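Local coordinates for protein subtilisin-like serine protease (Fervidobacterium pennivorans, PDB 1R6V) that cleaves proteins as a subtilisin-like serine protease and degrades keratin into peptides, which lets its thermophilic bacterium grow on native feathers, at residues 193-199 / 356-360; 97-101 / 266-270; 226-230 / 254-258; 314-318 / 331-337; 32-36 / 245-249. The protein carries 1 engineered substitution. All blocks are in the same frame, centred on the assembly; numbering follows the deposited sequence.

Interaction 1: residues 193-199 / 356-360; sequences DSSYGGS and SIGYE
Ser195 OG is held from two directions: it accepts from Gly358 N at 2.7 Å, across the contact, and donates to Asp193 OD1 at 2.6 Å, within its own loop. Chi1 of 61° places this hydroxyl between the backbone N and the carbonyl carbon, close enough to serve both. Ser195 N also binds OD1 of Asp193, from above the carboxylate plane, and closes an Asx turn. The other oxygen, Asp193 OD2, reaches over to Ile357 N at 2.9 Å through its syn lone pair, in a nearly straight bond (167°). Aspartate suits the place because one short carboxylate can fold its own turn and bind the N-H of the facing loop. Replacing Asp193 by alanine removes both oxygens, and would probably leave Ile357 N without its acceptor, undo the Asx turn and leave the Ser195 hydroxyl held by Gly358 N alone. Ile357 lays CD1 obliquely against Tyr196, 3.8 Å from CE1. Gly358 fits closely because a CB would collide with the carbonyls of Ser195 and Gly198. At the far end, Glu360 OE2 takes the Ser199 N-H at 2.8 Å on its anti side, 22° out of the carboxylate plane. A CB on Gly198 would strike this oxygen and, at these backbone angles, jam against the preceding carbonyl. The hydroxyl of Ser199 has its main partner in Tyr377 OH. Within the subtilase domain, loop 193-199 is thus pinned to loop 356-360 and leads straight into helix 200-209, which starts at Ala200, the engineered substitution at what is probably a charge-relay position of the native active site.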
# COMPACT_ATOMS: atom_id res chain seq x y z
N ASP A 193 -12.86 8.38 -26.42
CA ASP A 193 -11.63 7.60 -26.41
C ASP A 193 -10.66 8.22 -25.39
O ASP A 193 -10.21 9.36 -25.57
CB ASP A 193 -11.02 7.62 -27.81
CG ASP A 193 -9.66 6.95 -27.89
OD1 ASP A 193 -9.27 6.25 -26.93
OD2 ASP A 193 -8.97 7.13 -28.91
N SER A 194 -10.37 7.50 -24.31
CA SER A 194 -9.44 8.00 -23.29
C SER A 194 -8.25 7.07 -23.16
O SER A 194 -7.57 7.07 -22.14
CB SER A 194 -10.15 8.14 -21.93
OG SER A 194 -10.70 6.91 -21.50
N SER A 195 -7.96 6.32 -24.22
CA SER A 195 -6.87 5.34 -24.21
C SER A 195 -5.45 5.92 -24.24
O SER A 195 -4.58 5.43 -24.96
CB SER A 195 -7.09 4.32 -25.34
OG SER A 195 -7.10 4.92 -26.63
N TYR A 196 -5.21 6.96 -23.45
CA TYR A 196 -3.90 7.60 -23.39
C TYR A 196 -2.71 6.69 -23.06
O TYR A 196 -1.61 6.91 -23.57
CB TYR A 196 -3.94 8.74 -22.37
CG TYR A 196 -4.91 9.84 -22.72
CD1 TYR A 196 -4.66 10.70 -23.78
CD2 TYR A 196 -6.11 9.99 -22.02
CE1 TYR A 196 -5.57 11.69 -24.13
CE2 TYR A 196 -7.02 10.97 -22.37
CZ TYR A 196 -6.74 11.81 -23.43
OH TYR A 196 -7.64 12.78 -23.80
N GLY A 197 -2.92 5.67 -22.23
CA GLY A 197 -1.83 4.80 -21.84
C GLY A 197 -1.61 3.54 -22.65
O GLY A 197 -0.70 2.76 -22.36
N GLY A 198 -2.45 3.31 -23.65
CA GLY A 198 -2.28 2.11 -24.45
C GLY A 198 -3.59 1.35 -24.57
O GLY A 198 -4.65 1.89 -24.26
N SER A 199 -3.49 0.09 -24.95
CA SER A 199 -4.67 -0.75 -25.20
C SER A 199 -5.27 -1.56 -24.05
O SER A 199 -6.41 -1.98 -24.15
CB SER A 199 -4.33 -1.72 -26.34
OG SER A 199 -3.33 -2.63 -25.91
N SER A 356 -7.12 5.20 -33.05
CA SER A 356 -7.43 5.61 -31.69
C SER A 356 -6.14 5.97 -30.96
O SER A 356 -5.05 5.57 -31.38
CB SER A 356 -8.19 4.49 -30.95
OG SER A 356 -9.51 4.37 -31.48
N ILE A 357 -6.25 6.73 -29.87
CA ILE A 357 -5.08 7.17 -29.11
C ILE A 357 -4.18 6.03 -28.65
O ILE A 357 -2.97 6.06 -28.86
CB ILE A 357 -5.50 7.98 -27.85
CG1 ILE A 357 -6.38 9.17 -28.27
CG2 ILE A 357 -4.26 8.47 -27.09
CD1 ILE A 357 -7.05 9.89 -27.09
N GLY A 358 -4.78 5.03 -28.02
CA GLY A 358 -4.01 3.91 -27.51
C GLY A 358 -3.82 2.68 -28.38
O GLY A 358 -3.59 1.59 -27.86
N TYR A 359 -3.92 2.82 -29.70
CA TYR A 359 -3.72 1.66 -30.58
C TYR A 359 -2.37 0.95 -30.37
O TYR A 359 -1.31 1.59 -30.35
CB TYR A 359 -3.81 2.08 -32.05
CG TYR A 359 -3.73 0.92 -33.01
CD1 TYR A 359 -4.76 -0.02 -33.09
CD2 TYR A 359 -2.61 0.74 -33.84
CE1 TYR A 359 -4.70 -1.10 -33.98
CE2 TYR A 359 -2.53 -0.33 -34.73
CZ TYR A 359 -3.57 -1.25 -34.79
OH TYR A 359 -3.50 -2.32 -35.65
N GLU A 360 -2.41 -0.38 -30.24
CA GLU A 360 -1.20 -1.19 -30.07
C GLU A 360 -1.30 -2.45 -30.91
O GLU A 360 -0.75 -3.51 -30.55
CB GLU A 360 -1.00 -1.58 -28.61
CG GLU A 360 -0.75 -0.41 -27.68
CD GLU A 360 -0.22 -0.88 -26.35
OE1 GLU A 360 0.81 -1.60 -26.35
OE2 GLU A 360 -0.81 -0.52 -25.30

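Interaction 2: residues 97-101 / 266-270; sequences KRELI and HSWGG
A short antiparallel bridge joins strand 99-100, in the region assigned to the propeptide, to strand 263-269 of the catalytic sheet. As in other subtilisin zymogens, this pairing probably mimics the way a peptide lies along the substrate-binding strand. Glu99 and Gly269 form a hydrogen-bonded pair, with Glu99 N to Gly269 O at 2.8 Å and Gly269 N to Glu99 O at 3.0 Å. Next to it, Leu100 and Trp268 make a non-hydrogen-bonded pair. Gly270 leaves room for the Lys97 carbonyl and the Arg98 chain, which a CB would strike. Arg98 bends at chi2 (-74°), and its CD thereby comes to the edge of the Trp268 indole, 3.7 Å from CZ3, with guanidinium and ring 72° apart. The guanidinium goes on to Gly272 O through NH1 and to Asp246 through NE. Trp268 is fixed in turn by His266, whose ND1 takes the NE1 proton in its ring plane at 3.0 Å. Leu100 reaches Asp162, probably the charge-relay acid, with its branched apolar end and sets CD1 against the Ser267 carbonyl. That carbonyl oxygen, Ser267 O, accepts Ile101 N at 2.9 Å from above its plane and a water that also donates to Ile101 O.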
# COMPACT_ATOMS: atom_id res chain seq x y z
N LYS A 97 7.41 4.04 -7.35
CA LYS A 97 7.35 3.57 -8.73
C LYS A 97 6.33 2.44 -8.86
O LYS A 97 6.26 1.56 -7.99
CB LYS A 97 8.73 3.05 -9.17
CG LYS A 97 9.84 4.09 -9.19
CD LYS A 97 9.65 5.12 -10.30
CE LYS A 97 10.82 6.08 -10.36
NZ LYS A 97 12.12 5.36 -10.48
N ARG A 98 5.52 2.48 -9.91
CA ARG A 98 4.53 1.41 -10.16
C ARG A 98 4.56 1.09 -11.64
O ARG A 98 4.89 1.93 -12.47
CB ARG A 98 3.10 1.85 -9.85
CG ARG A 98 2.90 2.48 -8.50
CD ARG A 98 2.93 1.50 -7.34
NE ARG A 98 2.82 2.25 -6.09
CZ ARG A 98 3.10 1.76 -4.89
NH1 ARG A 98 3.52 0.51 -4.75
NH2 ARG A 98 3.03 2.57 -3.83
N GLU A 99 4.18 -0.13 -11.98
CA GLU A 99 4.14 -0.52 -13.37
C GLU A 99 2.86 -1.27 -13.62
O GLU A 99 2.31 -1.91 -12.73
CB GLU A 99 5.33 -1.43 -13.71
CG GLU A 99 6.66 -0.81 -13.38
CD GLU A 99 7.85 -1.69 -13.74
OE1 GLU A 99 7.94 -2.81 -13.21
OE2 GLU A 99 8.69 -1.24 -14.56
N LEU A 100 2.39 -1.19 -14.85
CA LEU A 100 1.19 -1.90 -15.25
C LEU A 100 1.60 -3.36 -15.39
O LEU A 100 2.70 -3.66 -15.86
CB LEU A 100 0.73 -1.36 -16.60
CG LEU A 100 -0.67 -1.70 -17.10
CD1 LEU A 100 -1.69 -0.94 -16.30
CD2 LEU A 100 -0.78 -1.32 -18.58
N ILE A 101 0.74 -4.27 -14.94
CA ILE A 101 1.02 -5.70 -15.09
C ILE A 101 0.53 -5.99 -16.51
O ILE A 101 -0.57 -6.48 -16.72
CB ILE A 101 0.23 -6.51 -14.04
CG1 ILE A 101 0.67 -6.08 -12.64
CG2 ILE A 101 0.48 -8.01 -14.22
CD1 ILE A 101 -0.20 -6.64 -11.51
N HIS A 266 -8.04 -3.31 -10.92
CA HIS A 266 -6.65 -2.84 -10.88
C HIS A 266 -5.66 -3.91 -11.33
O HIS A 266 -5.69 -5.02 -10.80
CB HIS A 266 -6.21 -2.49 -9.46
CG HIS A 266 -7.05 -1.44 -8.79
ND1 HIS A 266 -6.75 -0.09 -8.87
CD2 HIS A 266 -8.16 -1.55 -8.04
CE1 HIS A 266 -7.66 0.58 -8.18
NE2 HIS A 266 -8.53 -0.28 -7.67
N SER A 267 -4.78 -3.59 -12.27
CA SER A 267 -3.75 -4.56 -12.66
C SER A 267 -2.45 -3.80 -12.82
O SER A 267 -1.90 -3.68 -13.92
CB SER A 267 -4.13 -5.27 -13.96
OG SER A 267 -5.22 -6.16 -13.71
N TRP A 268 -1.97 -3.29 -11.69
CA TRP A 268 -0.73 -2.53 -11.62
C TRP A 268 -0.16 -2.67 -10.22
O TRP A 268 -0.82 -3.16 -9.30
CB TRP A 268 -1.00 -1.05 -11.90
CG TRP A 268 -2.04 -0.43 -10.96
CD1 TRP A 268 -3.41 -0.51 -11.06
CD2 TRP A 268 -1.78 0.32 -9.77
NE1 TRP A 268 -4.01 0.16 -10.00
CE2 TRP A 268 -3.03 0.67 -9.20
CE3 TRP A 268 -0.60 0.74 -9.12
CZ2 TRP A 268 -3.13 1.41 -8.02
CZ3 TRP A 268 -0.71 1.47 -7.95
CH2 TRP A 268 -1.97 1.80 -7.41
N GLY A 269 1.09 -2.26 -10.05
CA GLY A 269 1.67 -2.34 -8.73
C GLY A 269 3.14 -2.01 -8.65
O GLY A 269 3.78 -1.72 -9.66
N GLY A 270 3.65 -2.06 -7.42
CA GLY A 270 5.04 -1.76 -7.17
C GLY A 270 5.44 -2.17 -5.76
O GLY A 270 4.58 -2.45 -4.92
O HOH W 1 6.26 -3.74 -10.68
O HOH W 2 -2.51 -4.31 -16.72

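Interaction 3: residues 226-230 / 254-258; sequences IMPIV and IWATD
Beyond CB, the Met227 chain runs straight out from strand 226-230 toward helix 254-258, its CG anti to the backbone N (chi1 170°). CG passes 4.1 Å from Trp255 CZ3. SD slots between two neighbours of the helix: it lies 3.7 Å from Ala256 CA and meets the Trp255 six-membered ring at its edge, a Met-aromatic contact with the centroid 5.1 Å away. The chain then turns at chi3, and CE ends 3.8 Å from CZ3 of the same indole. This is the strand-helix packing of an alpha/beta subtilase domain: helix 246-258 lies against the parallel part of the central sheet as part of a beta-alpha-beta crossover from strand 225-230 to strand 263-269, the short axes 160° apart in direction and 9.8 Å from each other. A flexible, unbranched thioether can bend its methyl round to the indole. With an alanine here, the sulfur and methyl contacts go, and a gap would probably open beside CZ3, only Ile229 of this segment still touching Trp255 and Ala256. Ala256 is small enough to let strand side chains close in. Two residues further along, Ile229 points CD1 obliquely at Trp255 CE3 at 3.8 Å, while Tyr180 and His259 stack on the indole.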
# COMPACT_ATOMS: atom_id res chain seq x y z
N ILE A 226 -18.94 1.24 -17.58
CA ILE A 226 -17.51 1.40 -17.35
C ILE A 226 -17.14 2.85 -17.09
O ILE A 226 -17.44 3.74 -17.90
CB ILE A 226 -16.71 0.92 -18.58
CG1 ILE A 226 -17.01 -0.56 -18.87
CG2 ILE A 226 -15.20 1.14 -18.36
CD1 ILE A 226 -16.55 -1.51 -17.80
N MET A 227 -16.45 3.09 -15.98
CA MET A 227 -15.98 4.43 -15.62
C MET A 227 -14.46 4.41 -15.75
O MET A 227 -13.77 3.82 -14.93
CB MET A 227 -16.38 4.78 -14.17
CG MET A 227 -15.73 6.07 -13.61
SD MET A 227 -16.15 6.28 -11.82
CE MET A 227 -17.80 7.16 -11.98
N PRO A 228 -13.91 5.03 -16.80
CA PRO A 228 -12.46 5.02 -16.95
C PRO A 228 -11.73 6.01 -16.04
O PRO A 228 -12.13 7.17 -15.91
CB PRO A 228 -12.25 5.35 -18.44
CG PRO A 228 -13.50 6.04 -18.83
CD PRO A 228 -14.59 5.39 -18.05
N ILE A 229 -10.68 5.52 -15.37
CA ILE A 229 -9.83 6.33 -14.50
C ILE A 229 -8.44 6.13 -15.08
O ILE A 229 -7.90 5.02 -15.05
CB ILE A 229 -9.86 5.87 -13.02
CG1 ILE A 229 -11.30 5.88 -12.48
CG2 ILE A 229 -8.93 6.78 -12.18
CD1 ILE A 229 -11.97 7.28 -12.32
N VAL A 230 -7.86 7.19 -15.63
CA VAL A 230 -6.57 7.06 -16.27
C VAL A 230 -5.40 7.21 -15.32
O VAL A 230 -5.11 8.31 -14.87
CB VAL A 230 -6.44 8.10 -17.42
CG1 VAL A 230 -5.11 7.93 -18.16
CG2 VAL A 230 -7.61 7.94 -18.38
N ILE A 254 -10.46 8.22 -5.25
CA ILE A 254 -11.42 9.01 -4.47
C ILE A 254 -12.54 9.54 -5.39
O ILE A 254 -13.73 9.50 -5.05
CB ILE A 254 -10.72 10.21 -3.77
CG1 ILE A 254 -10.09 9.78 -2.43
CG2 ILE A 254 -11.78 11.27 -3.41
CD1 ILE A 254 -9.16 8.58 -2.47
N TRP A 255 -12.16 10.04 -6.56
CA TRP A 255 -13.13 10.55 -7.52
C TRP A 255 -14.12 9.44 -7.90
O TRP A 255 -15.34 9.64 -7.89
CB TRP A 255 -12.41 11.03 -8.78
CG TRP A 255 -13.24 11.84 -9.72
CD1 TRP A 255 -13.35 13.21 -9.75
CD2 TRP A 255 -14.06 11.34 -10.79
NE1 TRP A 255 -14.18 13.59 -10.79
CE2 TRP A 255 -14.63 12.46 -11.43
CE3 TRP A 255 -14.37 10.06 -11.26
CZ2 TRP A 255 -15.50 12.33 -12.54
CZ3 TRP A 255 -15.23 9.93 -12.36
CH2 TRP A 255 -15.78 11.06 -12.98
N ALA A 256 -13.59 8.27 -8.22
CA ALA A 256 -14.45 7.15 -8.63
C ALA A 256 -15.42 6.75 -7.52
O ALA A 256 -16.59 6.44 -7.78
CB ALA A 256 -13.59 5.95 -9.02
N THR A 257 -14.92 6.71 -6.30
CA THR A 257 -15.75 6.36 -5.15
C THR A 257 -16.85 7.40 -4.96
O THR A 257 -18.02 7.07 -4.77
CB THR A 257 -14.90 6.32 -3.86
OG1 THR A 257 -13.90 5.30 -3.99
CG2 THR A 257 -15.79 6.02 -2.64
N ASP A 258 -16.44 8.67 -4.99
CA ASP A 258 -17.38 9.77 -4.81
C ASP A 258 -18.42 9.85 -5.91
O ASP A 258 -19.51 10.37 -5.70
CB ASP A 258 -16.64 11.11 -4.75
CG ASP A 258 -15.87 11.30 -3.46
OD1 ASP A 258 -16.04 10.50 -2.52
OD2 ASP A 258 -15.11 12.28 -3.39

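Interaction 4: residues 314-318 / 331-337; sequences IQVAA and FSSRSDG
This is a loop lying along a strand of the subtilase sheet: the irregular segment 331-337 runs back, roughly antiparallel, past strand 314-318 before strand 338-343 joins the sheet parallel to it. Three polar links and one apolar touch hold it there. A nearly straight link runs from Ala318 N to Ser332 OG, 3.1 Å with an angle of 163°; the hydroxyl, anti to the backbone N at chi1 -159°, accepts as a neighbouring strand's carbonyl might. Ala317 suits its place, since Ser332 OG lies 3.4 Å from both its CA and CB and a larger side chain would crowd the hydroxyl. Further along, Gln315 stretches its chain out fully toward the loop and offers NE2 to Ser335 OG at 2.9 Å, a weak bond because its angle is only 119°. The same side chain lays CB against the Gly337 carbonyl, and a glycine lets the backbone come this close, as a CB there would press on Gln315 OE1. A water spans the gap between Gln315 N and Gly337 O. At the other end, Phe331, which also touches Thr380 of helix 380-397, turns its ring obliquely to Ala318 and brings CE1 within 3.5 Å of the alanine CB.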
# COMPACT_ATOMS: atom_id res chain seq x y z
N ILE A 314 -9.50 -8.13 -3.35
CA ILE A 314 -9.73 -9.46 -3.90
C ILE A 314 -8.61 -9.65 -4.92
O ILE A 314 -8.65 -9.07 -6.00
CB ILE A 314 -11.08 -9.56 -4.63
CG1 ILE A 314 -12.23 -9.27 -3.67
CG2 ILE A 314 -11.22 -10.94 -5.25
CD1 ILE A 314 -13.63 -9.44 -4.29
N GLN A 315 -7.61 -10.46 -4.57
CA GLN A 315 -6.48 -10.68 -5.47
C GLN A 315 -6.80 -11.85 -6.41
O GLN A 315 -7.26 -12.90 -5.97
CB GLN A 315 -5.21 -10.96 -4.67
CG GLN A 315 -3.97 -11.09 -5.54
CD GLN A 315 -2.69 -11.25 -4.74
OE1 GLN A 315 -2.62 -10.87 -3.57
NE2 GLN A 315 -1.66 -11.81 -5.37
N VAL A 316 -6.55 -11.66 -7.71
CA VAL A 316 -6.91 -12.64 -8.72
C VAL A 316 -5.76 -13.26 -9.50
O VAL A 316 -4.91 -12.54 -10.02
CB VAL A 316 -7.88 -11.99 -9.73
CG1 VAL A 316 -8.32 -12.98 -10.79
CG2 VAL A 316 -9.08 -11.41 -8.99
N ALA A 317 -5.75 -14.58 -9.59
CA ALA A 317 -4.72 -15.29 -10.34
C ALA A 317 -5.22 -15.63 -11.74
O ALA A 317 -6.42 -15.74 -11.98
CB ALA A 317 -4.33 -16.56 -9.61
N ALA A 318 -4.28 -15.81 -12.66
CA ALA A 318 -4.62 -16.15 -14.04
C ALA A 318 -4.67 -17.66 -14.23
O ALA A 318 -3.75 -18.37 -13.80
CB ALA A 318 -3.59 -15.55 -14.98
N PHE A 331 2.85 -17.47 -15.10
CA PHE A 331 3.39 -16.13 -14.89
C PHE A 331 2.65 -15.48 -13.73
O PHE A 331 3.02 -14.40 -13.27
CB PHE A 331 3.21 -15.31 -16.16
CG PHE A 331 1.80 -15.34 -16.70
CD1 PHE A 331 0.76 -14.72 -16.01
CD2 PHE A 331 1.51 -16.01 -17.89
CE1 PHE A 331 -0.54 -14.77 -16.49
CE2 PHE A 331 0.21 -16.07 -18.37
CZ PHE A 331 -0.82 -15.45 -17.67
N SER A 332 1.60 -16.15 -13.25
CA SER A 332 0.80 -15.64 -12.14
C SER A 332 1.58 -15.80 -10.83
O SER A 332 1.94 -16.92 -10.45
CB SER A 332 -0.53 -16.41 -12.06
OG SER A 332 -1.51 -15.68 -11.35
N SER A 333 1.84 -14.68 -10.16
CA SER A 333 2.60 -14.73 -8.91
C SER A 333 1.89 -15.51 -7.81
O SER A 333 0.72 -15.26 -7.50
CB SER A 333 2.89 -13.31 -8.42
N ARG A 334 2.61 -16.48 -7.25
CA ARG A 334 2.10 -17.33 -6.18
C ARG A 334 2.14 -16.57 -4.86
O ARG A 334 3.19 -16.06 -4.45
CB ARG A 334 2.94 -18.61 -6.08
CG ARG A 334 2.64 -19.47 -4.85
CD ARG A 334 3.44 -20.77 -4.84
NE ARG A 334 3.14 -21.57 -3.64
CZ ARG A 334 3.54 -22.82 -3.45
NH1 ARG A 334 4.26 -23.44 -4.38
NH2 ARG A 334 3.21 -23.45 -2.33
N SER A 335 1.00 -16.48 -4.19
CA SER A 335 0.91 -15.77 -2.92
C SER A 335 -0.29 -16.25 -2.10
O SER A 335 -1.34 -16.58 -2.65
CB SER A 335 0.80 -14.26 -3.16
OG SER A 335 -0.25 -13.95 -4.06
N ASP A 336 -0.12 -16.29 -0.79
CA ASP A 336 -1.20 -16.73 0.08
C ASP A 336 -2.38 -15.76 0.01
O ASP A 336 -3.48 -16.09 0.46
CB ASP A 336 -0.73 -16.79 1.52
CG ASP A 336 -0.10 -15.49 1.97
OD1 ASP A 336 1.13 -15.34 1.81
OD2 ASP A 336 -0.85 -14.60 2.45
N GLY A 337 -2.14 -14.57 -0.56
CA GLY A 337 -3.19 -13.57 -0.66
C GLY A 337 -4.17 -13.77 -1.80
O GLY A 337 -5.19 -13.08 -1.85
O HOH W 3 -7.61 -11.61 -1.99

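Interaction 5: residues 32-36 / 245-249; sequences GKILV and GDDYV
Lys33 and Asp247 come at each other from opposite directions, one from strand 33-36 of the probable propeptide, the other from the first turn of helix 246-258 in the catalytic domain. The lysine runs extended from its backbone and then bends at chi3 (-76°), which brings NZ to the syn lone pair of Asp247 OD2 in a 2.8 Å salt bridge. Lysine suits the place because its long aliphatic chain spans the gap between strand and helix. Tyr248 crosses the lysine at about a right angle: NZ sits at the ring edge near its plane, 3.4 Å from CE1, so the ammonium does not use the ring face. Two waters join in, one linking Lys33 NZ to Asp247 OD1, the other to Tyr248 OH. Leu35 meets Asp247 crosswise, setting CD2 3.6 Å from its CB, so that leucine covers the apolar root of a buried acid. Asp246, alongside, turns its carboxylate to Tyr243. Gly245 takes the N-cap position, with backbone angles that a CB would not tolerate. A carboxylate in the first helical turn, paired with a lysine, would probably be stabilised in its charged form, giving the interface an ionic bond with waters on the lysine and apolar cover from Leu35 on the acid.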
# COMPACT_ATOMS: atom_id res chain seq x y z
N GLY A 32 11.69 14.48 -6.58
CA GLY A 32 11.12 15.82 -6.58
C GLY A 32 9.73 16.10 -6.07
O GLY A 32 9.19 17.18 -6.34
N LYS A 33 9.13 15.16 -5.35
CA LYS A 33 7.79 15.36 -4.83
C LYS A 33 7.57 14.56 -3.55
O LYS A 33 8.12 13.47 -3.41
CB LYS A 33 6.76 14.90 -5.87
CG LYS A 33 5.32 14.89 -5.36
CD LYS A 33 4.37 14.20 -6.34
CE LYS A 33 4.04 15.09 -7.53
NZ LYS A 33 2.94 14.46 -8.33
N ILE A 34 6.80 15.13 -2.63
CA ILE A 34 6.45 14.42 -1.40
C ILE A 34 4.95 14.44 -1.18
O ILE A 34 4.26 15.38 -1.58
CB ILE A 34 7.14 15.01 -0.14
CG1 ILE A 34 6.85 16.51 -0.00
CG2 ILE A 34 8.63 14.73 -0.18
CD1 ILE A 34 7.42 17.12 1.33
N LEU A 35 4.44 13.37 -0.57
CA LEU A 35 3.01 13.27 -0.27
C LEU A 35 2.92 13.42 1.23
O LEU A 35 3.61 12.71 1.96
CB LEU A 35 2.44 11.90 -0.68
CG LEU A 35 2.71 11.40 -2.11
CD1 LEU A 35 1.66 10.38 -2.47
CD2 LEU A 35 2.75 12.52 -3.10
N VAL A 36 2.10 14.36 1.69
CA VAL A 36 1.97 14.61 3.12
C VAL A 36 0.58 14.26 3.64
O VAL A 36 -0.41 14.84 3.21
CB VAL A 36 2.27 16.10 3.45
CG1 VAL A 36 2.15 16.35 4.96
CG2 VAL A 36 3.70 16.46 2.96
N GLY A 245 1.47 8.64 -10.70
CA GLY A 245 1.92 8.88 -9.34
C GLY A 245 0.91 8.40 -8.31
O GLY A 245 -0.30 8.40 -8.57
N ASP A 246 1.39 8.00 -7.14
CA ASP A 246 0.51 7.50 -6.08
C ASP A 246 -0.51 8.56 -5.65
O ASP A 246 -1.65 8.23 -5.29
CB ASP A 246 1.31 7.05 -4.87
CG ASP A 246 2.10 5.77 -5.12
OD1 ASP A 246 1.81 5.03 -6.08
OD2 ASP A 246 3.02 5.50 -4.32
N ASP A 247 -0.10 9.83 -5.69
CA ASP A 247 -1.00 10.90 -5.33
C ASP A 247 -2.14 11.06 -6.35
O ASP A 247 -3.29 11.18 -5.95
CB ASP A 247 -0.23 12.24 -5.14
CG ASP A 247 0.69 12.58 -6.31
OD1 ASP A 247 1.04 11.69 -7.11
OD2 ASP A 247 1.08 13.77 -6.42
N TYR A 248 -1.84 11.02 -7.64
CA TYR A 248 -2.92 11.17 -8.61
C TYR A 248 -3.80 9.91 -8.69
O TYR A 248 -4.99 10.02 -8.97
CB TYR A 248 -2.38 11.56 -9.99
CG TYR A 248 -1.86 13.00 -10.02
CD1 TYR A 248 -0.51 13.28 -9.89
CD2 TYR A 248 -2.75 14.07 -10.12
CE1 TYR A 248 -0.05 14.61 -9.86
CE2 TYR A 248 -2.30 15.39 -10.08
CZ TYR A 248 -0.95 15.65 -9.96
OH TYR A 248 -0.51 16.96 -9.92
N VAL A 249 -3.23 8.74 -8.42
CA VAL A 249 -4.04 7.52 -8.40
C VAL A 249 -5.04 7.65 -7.22
O VAL A 249 -6.22 7.35 -7.37
CB VAL A 249 -3.18 6.25 -8.21
CG1 VAL A 249 -4.10 5.04 -7.94
CG2 VAL A 249 -2.35 6.00 -9.48
O HOH W 4 3.00 12.14 -9.57
O HOH W 5 2.37 16.98 -10.15

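From the N terminus, interaction 5 opens in strand 33-38 of the probable propeptide and closes on helix 246-258; interaction 2 opens at 97-101 and closes on strand 263-269, so the two cross, and they touch through the Arg98 to Asp246 salt bridge. Both bind this N-terminal region to the catalytic domain. Interaction 1 opens at 193-199, crosses both, and closes last, at 356-360. Interaction 3, from strand 225-230 to helix 246-258, nests inside interactions 1 and 2 but crosses interaction 5, with which it shares the helix; it meets interaction 1 where Ser194 packs on Pro228. Interaction 4 comes after interactions 2, 3 and 5 have closed, nested inside interaction 1, on the sheet that interactions 2 and 3 also reach.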